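Local coordinates for protein gdp-l-fucose synthetase (Naegleria fowleri, PDB 6AQZ) that probably makes GDP-L-fucose by epimerising and reducing a GDP-4-keto-6-deoxymannose precursor, with NADP(H) as its redox cofactor, at residues V26-G31 with Y76-V81; V99-D104 with N156-A161; K214-Q219 with D281-T286. All blocks are in the same frame, centred on the assembly; numbering follows the deposited sequence.

Contact 1 (V26-G31 with Y76-V81); sequences VILVTG and YRPTYV. With NAP (NADP nicotinamide-adenine-dinucleotide phosphate), chain G.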
loop_
_atom_site.group_PDB
_atom_site.type_symbol
_atom_site.label_atom_id
_atom_site.label_comp_id
_atom_site.label_asym_id
_atom_site.label_seq_id
_atom_site.Cartn_x
_atom_site.Cartn_y
_atom_site.Cartn_z
ATOM N N VAL A 26 -21.615 -14.432 17.462
ATOM C CA VAL A 26 -22.146 -13.682 16.339
ATOM C C VAL A 26 -21.027 -13.648 15.321
ATOM O O VAL A 26 -19.926 -13.183 15.632
ATOM C CB VAL A 26 -22.556 -12.256 16.750
ATOM C CG1 VAL A 26 -23.224 -11.530 15.606
ATOM C CG2 VAL A 26 -23.433 -12.263 17.993
ATOM N N ILE A 27 -21.292 -14.146 14.117
ATOM C CA ILE A 27 -20.282 -14.194 13.072
ATOM C C ILE A 27 -20.737 -13.275 11.956
ATOM O O ILE A 27 -21.741 -13.555 11.291
ATOM C CB ILE A 27 -20.044 -15.609 12.530
ATOM C CG1 ILE A 27 -19.688 -16.596 13.644
ATOM C CG2 ILE A 27 -18.936 -15.573 11.480
ATOM C CD1 ILE A 27 -20.929 -17.296 14.298
ATOM N N LEU A 28 -19.970 -12.212 11.716
ATOM C CA LEU A 28 -20.263 -11.226 10.685
ATOM C C LEU A 28 -19.491 -11.571 9.418
ATOM O O LEU A 28 -18.267 -11.732 9.459
ATOM C CB LEU A 28 -19.883 -9.831 11.177
ATOM C CG LEU A 28 -20.472 -8.604 10.482
ATOM C CD1 LEU A 28 -21.994 -8.596 10.523
ATOM C CD2 LEU A 28 -19.875 -7.317 11.090
ATOM N N VAL A 29 -20.202 -11.698 8.298
ATOM C CA VAL A 29 -19.589 -12.044 7.017
ATOM C C VAL A 29 -19.815 -10.849 6.090
ATOM O O VAL A 29 -20.927 -10.650 5.576
ATOM C CB VAL A 29 -20.165 -13.333 6.411
ATOM C CG1 VAL A 29 -19.466 -13.686 5.088
ATOM C CG2 VAL A 29 -20.047 -14.502 7.380
ATOM N N THR A 30 -18.771 -10.044 5.869
ATOM C CA THR A 30 -18.877 -9.020 4.839
ATOM C C THR A 30 -18.753 -9.692 3.487
ATOM O O THR A 30 -18.085 -10.724 3.349
ATOM C CB THR A 30 -17.796 -7.938 4.974
ATOM O OG1 THR A 30 -16.559 -8.421 4.429
ATOM C CG2 THR A 30 -17.612 -7.510 6.446
ATOM N N GLY A 31 -19.389 -9.095 2.479
ATOM C CA GLY A 31 -19.422 -9.734 1.172
ATOM C C GLY A 31 -20.068 -11.106 1.194
ATOM O O GLY A 31 -19.698 -11.985 0.405
ATOM N N TYR A 76 -24.779 -5.800 15.687
ATOM C CA TYR A 76 -24.650 -7.240 15.893
ATOM C C TYR A 76 -23.573 -7.631 16.899
ATOM O O TYR A 76 -23.622 -8.753 17.415
ATOM C CB TYR A 76 -24.364 -7.949 14.555
ATOM C CG TYR A 76 -25.467 -7.765 13.524
ATOM C CD1 TYR A 76 -26.701 -8.385 13.684
ATOM C CD2 TYR A 76 -25.280 -6.962 12.404
ATOM C CE1 TYR A 76 -27.725 -8.212 12.765
ATOM C CE2 TYR A 76 -26.296 -6.785 11.476
ATOM C CZ TYR A 76 -27.521 -7.415 11.665
ATOM O OH TYR A 76 -28.538 -7.255 10.753
ATOM N N ARG A 77 -22.613 -6.739 17.197
ATOM C CA ARG A 77 -21.507 -6.999 18.118
ATOM C C ARG A 77 -20.903 -8.381 17.878
ATOM O O ARG A 77 -21.044 -9.263 18.729
ATOM C CB ARG A 77 -21.966 -6.890 19.578
ATOM C CG ARG A 77 -22.571 -5.553 19.994
ATOM C CD ARG A 77 -21.557 -4.404 19.978
ATOM N NE ARG A 77 -22.221 -3.115 20.203
ATOM C CZ ARG A 77 -21.965 -2.283 21.212
ATOM N NH1 ARG A 77 -21.024 -2.574 22.110
ATOM N NH2 ARG A 77 -22.644 -1.140 21.304
ATOM N N PRO A 78 -20.242 -8.621 16.748
ATOM C CA PRO A 78 -19.780 -9.979 16.443
ATOM C C PRO A 78 -18.598 -10.390 17.312
ATOM O O PRO A 78 -17.811 -9.549 17.760
ATOM C CB PRO A 78 -19.351 -9.875 14.980
ATOM C CG PRO A 78 -18.875 -8.474 14.877
ATOM C CD PRO A 78 -19.833 -7.665 15.706
ATOM N N THR A 79 -18.464 -11.715 17.510
ATOM C CA THR A 79 -17.262 -12.327 18.080
ATOM C C THR A 79 -16.296 -12.830 17.017
ATOM O O THR A 79 -15.126 -13.071 17.329
ATOM C CB THR A 79 -17.610 -13.501 19.022
ATOM O OG1 THR A 79 -18.459 -14.448 18.360
ATOM C CG2 THR A 79 -18.291 -13.006 20.289
ATOM N N TYR A 80 -16.771 -13.047 15.795
ATOM C CA TYR A 80 -15.933 -13.467 14.687
ATOM C C TYR A 80 -16.349 -12.685 13.458
ATOM O O TYR A 80 -17.503 -12.275 13.331
ATOM C CB TYR A 80 -16.029 -14.977 14.442
ATOM C CG TYR A 80 -15.423 -15.765 15.591
ATOM C CD1 TYR A 80 -14.054 -15.987 15.657
ATOM C CD2 TYR A 80 -16.213 -16.233 16.648
ATOM C CE1 TYR A 80 -13.486 -16.681 16.732
ATOM C CE2 TYR A 80 -15.652 -16.928 17.728
ATOM C CZ TYR A 80 -14.297 -17.149 17.760
ATOM O OH TYR A 80 -13.734 -17.846 18.813
ATOM N N VAL A 81 -15.389 -12.433 12.578
ATOM C CA VAL A 81 -15.642 -11.727 11.337
ATOM C C VAL A 81 -14.957 -12.491 10.210
ATOM O O VAL A 81 -13.769 -12.824 10.307
ATOM C CB VAL A 81 -15.162 -10.262 11.414
ATOM C CG1 VAL A 81 -15.138 -9.600 10.025
ATOM C CG2 VAL A 81 -16.070 -9.487 12.324
HETATM P PA NAP G . -18.295 -11.361 -5.528
HETATM O O1A NAP G . -18.100 -10.301 -6.569
HETATM O O2A NAP G . -18.947 -12.678 -5.859
HETATM O O5B NAP G . -19.095 -10.762 -4.212
HETATM C C5B NAP G . -18.293 -9.775 -3.663
HETATM C C4B NAP G . -19.024 -9.278 -2.386
HETATM O O4B NAP G . -18.524 -7.982 -1.968
HETATM C C3B NAP G . -20.588 -9.178 -2.604
HETATM O O3B NAP G . -21.258 -9.564 -1.434
HETATM C C2B NAP G . -20.786 -7.659 -2.716
HETATM O O2B NAP G . -21.943 -7.221 -2.215
HETATM C C1B NAP G . -19.684 -7.219 -1.660
HETATM N N9A NAP G . -19.367 -5.800 -1.767
HETATM C C8A NAP G . -18.693 -5.165 -2.791
HETATM N N7A NAP G . -18.552 -3.834 -2.590
HETATM C C5A NAP G . -19.183 -3.607 -1.378
HETATM C C6A NAP G . -19.372 -2.438 -0.647
HETATM N N6A NAP G . -18.873 -1.224 -1.120
HETATM N N1A NAP G . -20.010 -2.455 0.549
HETATM C C2A NAP G . -20.448 -3.689 0.939
HETATM N N3A NAP G . -20.352 -4.895 0.339
HETATM C C4A NAP G . -19.692 -4.821 -0.840
HETATM O O3 NAP G . -16.705 -11.577 -5.068
HETATM P PN NAP G . -16.364 -13.067 -4.623
HETATM O O1N NAP G . -17.239 -13.592 -3.550
HETATM O O2N NAP G . -15.855 -13.926 -5.758
HETATM O O5D NAP G . -14.857 -12.873 -3.755
HETATM C C5D NAP G . -15.026 -12.364 -2.493
HETATM C C4D NAP G . -13.632 -12.374 -1.909
HETATM O O4D NAP G . -12.938 -13.509 -2.456
HETATM C C3D NAP G . -12.862 -11.075 -2.445
HETATM O O3D NAP G . -12.107 -10.530 -1.418
HETATM C C2D NAP G . -11.979 -11.638 -3.580
HETATM O O2D NAP G . -10.757 -11.021 -3.706
HETATM C C1D NAP G . -11.719 -13.079 -3.050
HETATM N N1N NAP G . -11.287 -13.970 -4.166
HETATM C C2N NAP G . -12.175 -14.427 -5.143
HETATM C C3N NAP G . -11.725 -15.221 -6.177
HETATM C C7N NAP G . -12.689 -15.692 -7.224
HETATM O O7N NAP G . -12.332 -16.331 -8.228
HETATM N N7N NAP G . -14.049 -15.397 -7.079
HETATM C C4N NAP G . -10.306 -15.621 -6.314
HETATM C C5N NAP G . -9.429 -15.072 -5.235
HETATM C C6N NAP G . -9.914 -14.315 -4.248
HETATM P P2B NAP G . -23.379 -7.139 -3.387
HETATM O O1X NAP G . -23.589 -8.604 -3.617
HETATM O O2X NAP G . -24.396 -6.427 -2.492
HETATM O O3X NAP G . -22.761 -6.346 -4.500
#
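Leu28 of strand 26-30 meets Pro78, in the loop that leads into the parallel strand 80-83. Its CB lies 3.8 Å from Pro78 CB and also leans on CG2 of Val81, its bridge partner in the neighbouring strand. From there CG is anti to the backbone N (chi1 -161°), which sends the branched end towards the last turn of helix 66-76. CD2 ends against Pro78 CG, while CD1 reaches Tyr76 CD2 at 4.1 Å, the leucine crossing the tyrosine side chain at about a right angle. Phe73 of the same helix touches Leu28, Pro78 and Val81, so this apolar patch joins helix to sheet. On the opposite face of the sheet Ile27 CG1 packs on Tyr80 CB.

The backbone holds the register. Leu28 N donates to Tyr80 O at 2.9 Å with a nearly straight N-H···O (167°). Val26 O is gripped twice: Thr79 N donates to it at 2.8 Å and Tyr80 N at 3.2 Å, where the chain swings from the turn into strand 80-83. A longer bond runs from Val26 N to Thr79 OG1, 3.3 Å away; that hydroxyl also has Asp25 as a partner. Val26 CG1 closes the strand's start against the helix end, 3.3 Å from the carbonyl O of Tyr76. Arg77, with positive phi, is where the chain leaves the helix.

At the other end of strand 26-30, Gly31 CA comes within 3.2 Å of NADP O3B. A strand flanked by parallel partners 52-55 and 80-83, with helix 66-76 crossing over between them and the cofactor at the carboxyl end of strand 26-30, is the beta-alpha-beta arrangement of a Rossmann fold.

Contact 2 (V99-D104 with N156-A161); sequences VSFWLD and NAYAYA. With NAP (NADP nicotinamide-adenine-dinucleotide phosphate), chain G.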
loop_
_atom_site.group_PDB
_atom_site.type_symbol
_atom_site.label_atom_id
_atom_site.label_comp_id
_atom_site.label_asym_id
_atom_site.label_seq_id
_atom_site.Cartn_x
_atom_site.Cartn_y
_atom_site.Cartn_z
ATOM N N VAL A 99 -7.496 4.209 -9.939
ATOM C CA VAL A 99 -7.737 5.018 -8.744
ATOM C C VAL A 99 -8.820 4.393 -7.878
ATOM O O VAL A 99 -8.629 4.175 -6.674
ATOM C CB VAL A 99 -8.113 6.454 -9.158
ATOM C CG1 VAL A 99 -8.804 7.186 -8.046
ATOM C CG2 VAL A 99 -6.871 7.226 -9.545
ATOM N N SER A 100 -9.939 4.009 -8.496
ATOM C CA SER A 100 -11.045 3.453 -7.721
ATOM C C SER A 100 -10.670 2.108 -7.093
ATOM O O SER A 100 -10.993 1.847 -5.929
ATOM C CB SER A 100 -12.266 3.321 -8.618
ATOM O OG SER A 100 -12.866 4.578 -8.830
ATOM N N PHE A 101 -9.954 1.256 -7.829
ATOM C CA PHE A 101 -9.563 -0.028 -7.257
ATOM C C PHE A 101 -8.684 0.148 -6.026
ATOM O O PHE A 101 -8.713 -0.702 -5.125
ATOM C CB PHE A 101 -8.843 -0.890 -8.286
ATOM C CG PHE A 101 -9.759 -1.590 -9.250
ATOM C CD1 PHE A 101 -10.295 -2.829 -8.938
ATOM C CD2 PHE A 101 -10.061 -1.026 -10.476
ATOM C CE1 PHE A 101 -11.152 -3.492 -9.835
ATOM C CE2 PHE A 101 -10.898 -1.676 -11.372
ATOM C CZ PHE A 101 -11.446 -2.908 -11.051
ATOM N N TRP A 102 -7.849 1.201 -5.991
ATOM C CA TRP A 102 -7.082 1.464 -4.778
ATOM C C TRP A 102 -7.988 2.007 -3.672
ATOM O O TRP A 102 -8.089 1.421 -2.590
ATOM C CB TRP A 102 -5.932 2.439 -5.046
ATOM C CG TRP A 102 -5.299 2.875 -3.766
ATOM C CD1 TRP A 102 -5.417 4.093 -3.171
ATOM C CD2 TRP A 102 -4.505 2.065 -2.882
ATOM N NE1 TRP A 102 -4.737 4.101 -1.984
ATOM C CE2 TRP A 102 -4.166 2.870 -1.778
ATOM C CE3 TRP A 102 -4.031 0.745 -2.935
ATOM C CZ2 TRP A 102 -3.350 2.412 -0.721
ATOM C CZ3 TRP A 102 -3.263 0.273 -1.873
ATOM C CH2 TRP A 102 -2.912 1.116 -0.783
ATOM N N LEU A 103 -8.688 3.114 -3.947
ATOM C CA LEU A 103 -9.438 3.814 -2.903
ATOM C C LEU A 103 -10.559 2.955 -2.334
ATOM O O LEU A 103 -10.689 2.832 -1.110
ATOM C CB LEU A 103 -10.020 5.128 -3.442
ATOM C CG LEU A 103 -8.995 6.143 -3.936
ATOM C CD1 LEU A 103 -9.642 7.381 -4.529
ATOM C CD2 LEU A 103 -8.035 6.449 -2.788
ATOM N N ASP A 104 -11.390 2.364 -3.209
ATOM C CA ASP A 104 -12.530 1.588 -2.727
ATOM C C ASP A 104 -12.080 0.435 -1.859
ATOM O O ASP A 104 -12.684 0.159 -0.813
ATOM C CB ASP A 104 -13.346 1.054 -3.895
ATOM C CG ASP A 104 -14.090 2.141 -4.620
ATOM O OD1 ASP A 104 -13.998 3.313 -4.186
ATOM O OD2 ASP A 104 -14.778 1.820 -5.603
ATOM N N ASN A 156 -2.448 -3.688 -10.622
ATOM C CA ASN A 156 -1.589 -3.477 -9.462
ATOM C C ASN A 156 -2.269 -2.670 -8.357
ATOM O O ASN A 156 -1.886 -2.811 -7.190
ATOM C CB ASN A 156 -0.244 -2.871 -9.877
ATOM C CG ASN A 156 -0.360 -1.533 -10.578
ATOM O OD1 ASN A 156 -1.440 -0.951 -10.732
ATOM N ND2 ASN A 156 0.778 -1.055 -11.048
ATOM N N ALA A 157 -3.293 -1.878 -8.664
ATOM C CA ALA A 157 -4.008 -1.193 -7.586
ATOM C C ALA A 157 -4.790 -2.188 -6.734
ATOM O O ALA A 157 -4.726 -2.167 -5.501
ATOM C CB ALA A 157 -4.941 -0.118 -8.152
ATOM N N TYR A 158 -5.565 -3.051 -7.377
ATOM C CA TYR A 158 -6.225 -4.108 -6.631
ATOM C C TYR A 158 -5.196 -4.948 -5.878
ATOM O O TYR A 158 -5.371 -5.247 -4.693
ATOM C CB TYR A 158 -7.054 -4.952 -7.606
ATOM C CG TYR A 158 -7.753 -6.123 -7.000
ATOM C CD1 TYR A 158 -9.004 -5.969 -6.425
ATOM C CD2 TYR A 158 -7.184 -7.394 -7.018
ATOM C CE1 TYR A 158 -9.680 -7.039 -5.879
ATOM C CE2 TYR A 158 -7.861 -8.478 -6.469
ATOM C CZ TYR A 158 -9.110 -8.282 -5.898
ATOM O OH TYR A 158 -9.805 -9.323 -5.345
ATOM N N ALA A 159 -4.090 -5.291 -6.530
ATOM C CA ALA A 159 -3.128 -6.163 -5.877
ATOM C C ALA A 159 -2.534 -5.493 -4.634
ATOM O O ALA A 159 -2.459 -6.109 -3.568
ATOM C CB ALA A 159 -2.035 -6.560 -6.870
ATOM N N TYR A 160 -2.149 -4.212 -4.741
ATOM C CA TYR A 160 -1.549 -3.526 -3.598
ATOM C C TYR A 160 -2.542 -3.352 -2.459
ATOM O O TYR A 160 -2.173 -3.498 -1.286
ATOM C CB TYR A 160 -0.970 -2.168 -4.021
ATOM C CG TYR A 160 0.454 -2.254 -4.525
ATOM C CD1 TYR A 160 1.454 -2.865 -3.759
ATOM C CD2 TYR A 160 0.800 -1.740 -5.765
ATOM C CE1 TYR A 160 2.751 -2.936 -4.223
ATOM C CE2 TYR A 160 2.090 -1.802 -6.225
ATOM C CZ TYR A 160 3.061 -2.399 -5.460
ATOM O OH TYR A 160 4.348 -2.467 -5.959
ATOM N N ALA A 161 -3.807 -3.064 -2.779
ATOM C CA ALA A 161 -4.827 -2.998 -1.734
ATOM C C ALA A 161 -4.924 -4.316 -0.964
ATOM O O ALA A 161 -5.060 -4.317 0.269
ATOM C CB ALA A 161 -6.176 -2.623 -2.344
HETATM P PA NAP G . -18.295 -11.361 -5.528
HETATM O O1A NAP G . -18.100 -10.301 -6.569
HETATM O O2A NAP G . -18.947 -12.678 -5.859
HETATM O O5B NAP G . -19.095 -10.762 -4.212
HETATM C C5B NAP G . -18.293 -9.775 -3.663
HETATM C C4B NAP G . -19.024 -9.278 -2.386
HETATM O O4B NAP G . -18.524 -7.982 -1.968
HETATM C C3B NAP G . -20.588 -9.178 -2.604
HETATM O O3B NAP G . -21.258 -9.564 -1.434
HETATM C C2B NAP G . -20.786 -7.659 -2.716
HETATM O O2B NAP G . -21.943 -7.221 -2.215
HETATM C C1B NAP G . -19.684 -7.219 -1.660
HETATM N N9A NAP G . -19.367 -5.800 -1.767
HETATM C C8A NAP G . -18.693 -5.165 -2.791
HETATM N N7A NAP G . -18.552 -3.834 -2.590
HETATM C C5A NAP G . -19.183 -3.607 -1.378
HETATM C C6A NAP G . -19.372 -2.438 -0.647
HETATM N N6A NAP G . -18.873 -1.224 -1.120
HETATM N N1A NAP G . -20.010 -2.455 0.549
HETATM C C2A NAP G . -20.448 -3.689 0.939
HETATM N N3A NAP G . -20.352 -4.895 0.339
HETATM C C4A NAP G . -19.692 -4.821 -0.840
HETATM O O3 NAP G . -16.705 -11.577 -5.068
HETATM P PN NAP G . -16.364 -13.067 -4.623
HETATM O O1N NAP G . -17.239 -13.592 -3.550
HETATM O O2N NAP G . -15.855 -13.926 -5.758
HETATM O O5D NAP G . -14.857 -12.873 -3.755
HETATM C C5D NAP G . -15.026 -12.364 -2.493
HETATM C C4D NAP G . -13.632 -12.374 -1.909
HETATM O O4D NAP G . -12.938 -13.509 -2.456
HETATM C C3D NAP G . -12.862 -11.075 -2.445
HETATM O O3D NAP G . -12.107 -10.530 -1.418
HETATM C C2D NAP G . -11.979 -11.638 -3.580
HETATM O O2D NAP G . -10.757 -11.021 -3.706
HETATM C C1D NAP G . -11.719 -13.079 -3.050
HETATM N N1N NAP G . -11.287 -13.970 -4.166
HETATM C C2N NAP G . -12.175 -14.427 -5.143
HETATM C C3N NAP G . -11.725 -15.221 -6.177
HETATM C C7N NAP G . -12.689 -15.692 -7.224
HETATM O O7N NAP G . -12.332 -16.331 -8.228
HETATM N N7N NAP G . -14.049 -15.397 -7.079
HETATM C C4N NAP G . -10.306 -15.621 -6.314
HETATM C C5N NAP G . -9.429 -15.072 -5.235
HETATM C C6N NAP G . -9.914 -14.315 -4.248
HETATM P P2B NAP G . -23.379 -7.139 -3.387
HETATM O O1X NAP G . -23.589 -8.604 -3.617
HETATM O O2X NAP G . -24.396 -6.427 -2.492
HETATM O O3X NAP G . -22.761 -6.346 -4.500
#
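Two nearly parallel helices pack side by side here, with Phe101 and Trp102 of helix 98-118 both packed against Ala157 of helix 156-179, in the NADP-binding Rossmann domain. The short segments run 7.8 Å apart at closest, with 13° between their directions. Such a near approach is possible because small residues, Ala157 and Ala161, face the first helix. Ala157 CB sits 4.0 Å from Phe101 CB and about as far from Trp102 CB. Beyond it, Phe101 CD1 rests obliquely on Tyr158 CB at 4.1 Å.

Trp102 has CG anti to its backbone N (chi1 171°), which swings the indole across to the second helix. It arrives edge on: CZ3 is 3.5 Å from Ala161 N, and CE3 packs on Ala161 CB, with Ala157 O near the ring plane. The indole NE1 turns elsewhere, to Asn110 of the second subunit, whose Trp171 ring also meets the indole. The pair of helices therefore forms part of the dimer interface.

On another side of helix 156-179, Tyr158 reaches into the cofactor site, its OH hydrogen-bonded to NADP O2D at 2.5 Å. Lys162, one turn on, also binds NADP. This spacing, carried on a helix of the pair that packs against the second subunit, is consistent with the Tyr-x-x-x-Lys signature of short-chain dehydrogenases/reductases, to whose extended class this family belongs.

Contact 3 (K214-Q219 with D281-T286); sequences KCYKAQ and DAFNFT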
loop_
_atom_site.group_PDB
_atom_site.type_symbol
_atom_site.label_atom_id
_atom_site.label_comp_id
_atom_site.label_asym_id
_atom_site.label_seq_id
_atom_site.Cartn_x
_atom_site.Cartn_y
_atom_site.Cartn_z
ATOM N N LYS A 214 -21.675 -18.870 -21.770
ATOM C CA LYS A 214 -21.465 -19.016 -23.203
ATOM C C LYS A 214 -22.045 -20.328 -23.714
ATOM O O LYS A 214 -22.710 -20.360 -24.759
ATOM C CB LYS A 214 -19.966 -18.942 -23.509
ATOM C CG LYS A 214 -19.543 -17.753 -24.334
ATOM C CD LYS A 214 -18.365 -17.047 -23.719
ATOM C CE LYS A 214 -17.147 -17.133 -24.629
ATOM N NZ LYS A 214 -17.573 -17.042 -26.059
ATOM N N CYS A 215 -21.820 -21.416 -22.976
ATOM C CA CYS A 215 -22.338 -22.710 -23.389
ATOM C C CYS A 215 -23.864 -22.701 -23.350
ATOM O O CYS A 215 -24.526 -23.282 -24.224
ATOM C CB CYS A 215 -21.756 -23.816 -22.506
ATOM S SG CYS A 215 -22.088 -25.511 -23.094
ATOM N N TYR A 216 -24.433 -22.070 -22.318
ATOM C CA TYR A 216 -25.876 -21.917 -22.218
ATOM C C TYR A 216 -26.449 -21.175 -23.424
ATOM O O TYR A 216 -27.468 -21.591 -23.981
ATOM C CB TYR A 216 -26.218 -21.188 -20.918
ATOM C CG TYR A 216 -27.705 -20.940 -20.701
ATOM C CD1 TYR A 216 -28.312 -19.793 -21.216
ATOM C CD2 TYR A 216 -28.492 -21.822 -19.959
ATOM C CE1 TYR A 216 -29.663 -19.544 -21.012
ATOM C CE2 TYR A 216 -29.839 -21.579 -19.753
ATOM C CZ TYR A 216 -30.423 -20.441 -20.283
ATOM O OH TYR A 216 -31.768 -20.197 -20.083
ATOM N N LYS A 217 -25.799 -20.083 -23.851
ATOM C CA LYS A 217 -26.283 -19.340 -25.014
ATOM C C LYS A 217 -26.215 -20.187 -26.282
ATOM O O LYS A 217 -27.138 -20.162 -27.109
ATOM C CB LYS A 217 -25.487 -18.041 -25.186
ATOM C CG LYS A 217 -25.742 -16.940 -24.129
ATOM C CD LYS A 217 -24.738 -15.756 -24.283
ATOM C CE LYS A 217 -24.846 -14.730 -23.142
ATOM N NZ LYS A 217 -24.104 -13.451 -23.408
ATOM N N ALA A 218 -25.145 -20.966 -26.427
ATOM C CA ALA A 218 -24.966 -21.811 -27.597
ATOM C C ALA A 218 -26.036 -22.891 -27.681
ATOM O O ALA A 218 -26.512 -23.219 -28.775
ATOM C CB ALA A 218 -23.576 -22.440 -27.563
ATOM N N GLN A 219 -26.439 -23.441 -26.535
ATOM C CA GLN A 219 -27.460 -24.482 -26.536
ATOM C C GLN A 219 -28.836 -23.904 -26.873
ATOM O O GLN A 219 -29.591 -24.484 -27.664
ATOM C CB GLN A 219 -27.474 -25.170 -25.164
ATOM C CG GLN A 219 -28.447 -26.345 -25.084
ATOM C CD GLN A 219 -28.241 -27.188 -23.829
ATOM O OE1 GLN A 219 -28.321 -26.691 -22.693
ATOM N NE2 GLN A 219 -27.983 -28.477 -24.032
ATOM N N ASP A 281 -20.125 -31.210 -21.500
ATOM C CA ASP A 281 -20.806 -32.457 -21.177
ATOM C C ASP A 281 -21.728 -32.356 -19.972
ATOM O O ASP A 281 -22.512 -33.286 -19.749
ATOM C CB ASP A 281 -19.786 -33.563 -20.899
ATOM C CG ASP A 281 -18.940 -33.892 -22.096
ATOM O OD1 ASP A 281 -19.459 -33.812 -23.231
ATOM O OD2 ASP A 281 -17.755 -34.233 -21.897
ATOM N N ALA A 282 -21.761 -31.219 -19.274
ATOM C CA ALA A 282 -22.656 -31.079 -18.132
ATOM C C ALA A 282 -23.945 -30.381 -18.527
ATOM O O ALA A 282 -24.991 -30.626 -17.921
ATOM C CB ALA A 282 -21.989 -30.290 -16.999
ATOM N N PHE A 283 -23.886 -29.557 -19.567
ATOM C CA PHE A 283 -25.074 -29.019 -20.196
ATOM C C PHE A 283 -25.705 -30.007 -21.163
ATOM O O PHE A 283 -26.848 -29.783 -21.579
ATOM C CB PHE A 283 -24.718 -27.740 -20.950
ATOM C CG PHE A 283 -24.768 -26.503 -20.112
ATOM C CD1 PHE A 283 -25.980 -25.926 -19.779
ATOM C CD2 PHE A 283 -23.592 -25.905 -19.664
ATOM C CE1 PHE A 283 -26.022 -24.771 -19.020
ATOM C CE2 PHE A 283 -23.629 -24.760 -18.900
ATOM C CZ PHE A 283 -24.845 -24.190 -18.576
ATOM N N ASN A 284 -25.008 -31.112 -21.461
ATOM C CA ASN A 284 -25.368 -32.030 -22.541
ATOM C C ASN A 284 -25.432 -31.294 -23.874
ATOM O O ASN A 284 -26.325 -31.522 -24.694
ATOM C CB ASN A 284 -26.675 -32.767 -22.246
ATOM C CG ASN A 284 -26.547 -33.721 -21.079
ATOM O OD1 ASN A 284 -25.562 -34.458 -20.965
ATOM N ND2 ASN A 284 -27.534 -33.705 -20.197
ATOM N N PHE A 285 -24.486 -30.379 -24.077
ATOM C CA PHE A 285 -24.409 -29.647 -25.331
ATOM C C PHE A 285 -23.850 -30.540 -26.433
ATOM O O PHE A 285 -22.748 -31.084 -26.301
ATOM C CB PHE A 285 -23.550 -28.402 -25.148
ATOM C CG PHE A 285 -23.385 -27.588 -26.391
ATOM C CD1 PHE A 285 -24.436 -26.823 -26.881
ATOM C CD2 PHE A 285 -22.165 -27.545 -27.048
ATOM C CE1 PHE A 285 -24.280 -26.058 -28.019
ATOM C CE2 PHE A 285 -22.000 -26.782 -28.186
ATOM C CZ PHE A 285 -23.055 -26.033 -28.673
ATOM N N THR A 286 -24.599 -30.648 -27.545
ATOM C CA THR A 286 -24.264 -31.555 -28.637
ATOM C C THR A 286 -23.688 -30.850 -29.861
ATOM O O THR A 286 -23.345 -31.519 -30.841
ATOM C CB THR A 286 -25.502 -32.381 -29.061
ATOM O OG1 THR A 286 -26.428 -31.574 -29.817
ATOM C CG2 THR A 286 -26.214 -32.958 -27.848
HETATM O O HOH W 1 -27.266 -29.111 -27.265
HETATM O O HOH W 2 -29.365 -28.294 -20.632
#
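Cys215 is the knob of this contact: its sulfur wedges between the rings of Phe283 and Phe285, meeting Phe283 CD2 and Phe285 CB. With SG anti to the backbone N (chi1 -170°), the thiol projects from helix 207-221 in between the two aromatics. Both meetings are oblique sulfur-aromatic contacts, SG lying 4.6 Å from the centroid of the Phe283 ring and 4.8 Å from that of Phe285.

Each ring in turn settles on the helix surface. Phe283 lies across the first turn of the segment, one face towards the backbone of Tyr216, whose CA stands 4.2 Å above the ring plane, near the rim. Its CE1 also touches CD2 at the edge of the Tyr216 ring, the two side chains crossing at about a right angle. Val329, Phe332 and Leu333 of helix 321-335 close in on Phe283 as well. Phe285 fills the hollow one turn further on, where its CE1 presses on Ala218 CB at 3.7 Å and its CD1 on Gln219 CB.

Helices 207-221 and 272-283 each lead into a strand, 225-228 and 289-292, and these two strands pair in parallel. The contact thus lies in a small alpha/beta unit, probably part of the substrate-binding domain of an extended short-chain dehydrogenase/reductase.

Along the rim, the extended Gln219 chain brings its amide alongside the backbone of Phe283 and Asn284. NE2 donates to Phe283 O at 3.0 Å, approaching from above the carbonyl plane, while a water donates to both Gln219 OE1 and Phe283 O. That carbonyl is thus held by both an amide and a water. Asn284 then turns the chain away with positive phi, and a second water accepts a bond from Thr286 N and a weak one from Gln219 NE2.

Contacts 1 and 2 both touch the same NADP, at different places: Gly31 at the adenosine ribose, Tyr158 at the nicotinamide ribose. Their centres are 25 Å apart and their nearest atoms about 11 Å, so the cofactor, not direct packing, connects them. They also follow in sequence, since strand 80-83 is succeeded by helix 98-118. Contact 2 alone of the three is reached by the second subunit. Contact 3 stands apart, its centre 39 Å from that of contact 1 and 36 Å from that of contact 2. It lies across the chain's centre from contact 1, and its residues make no contact with those of the other two.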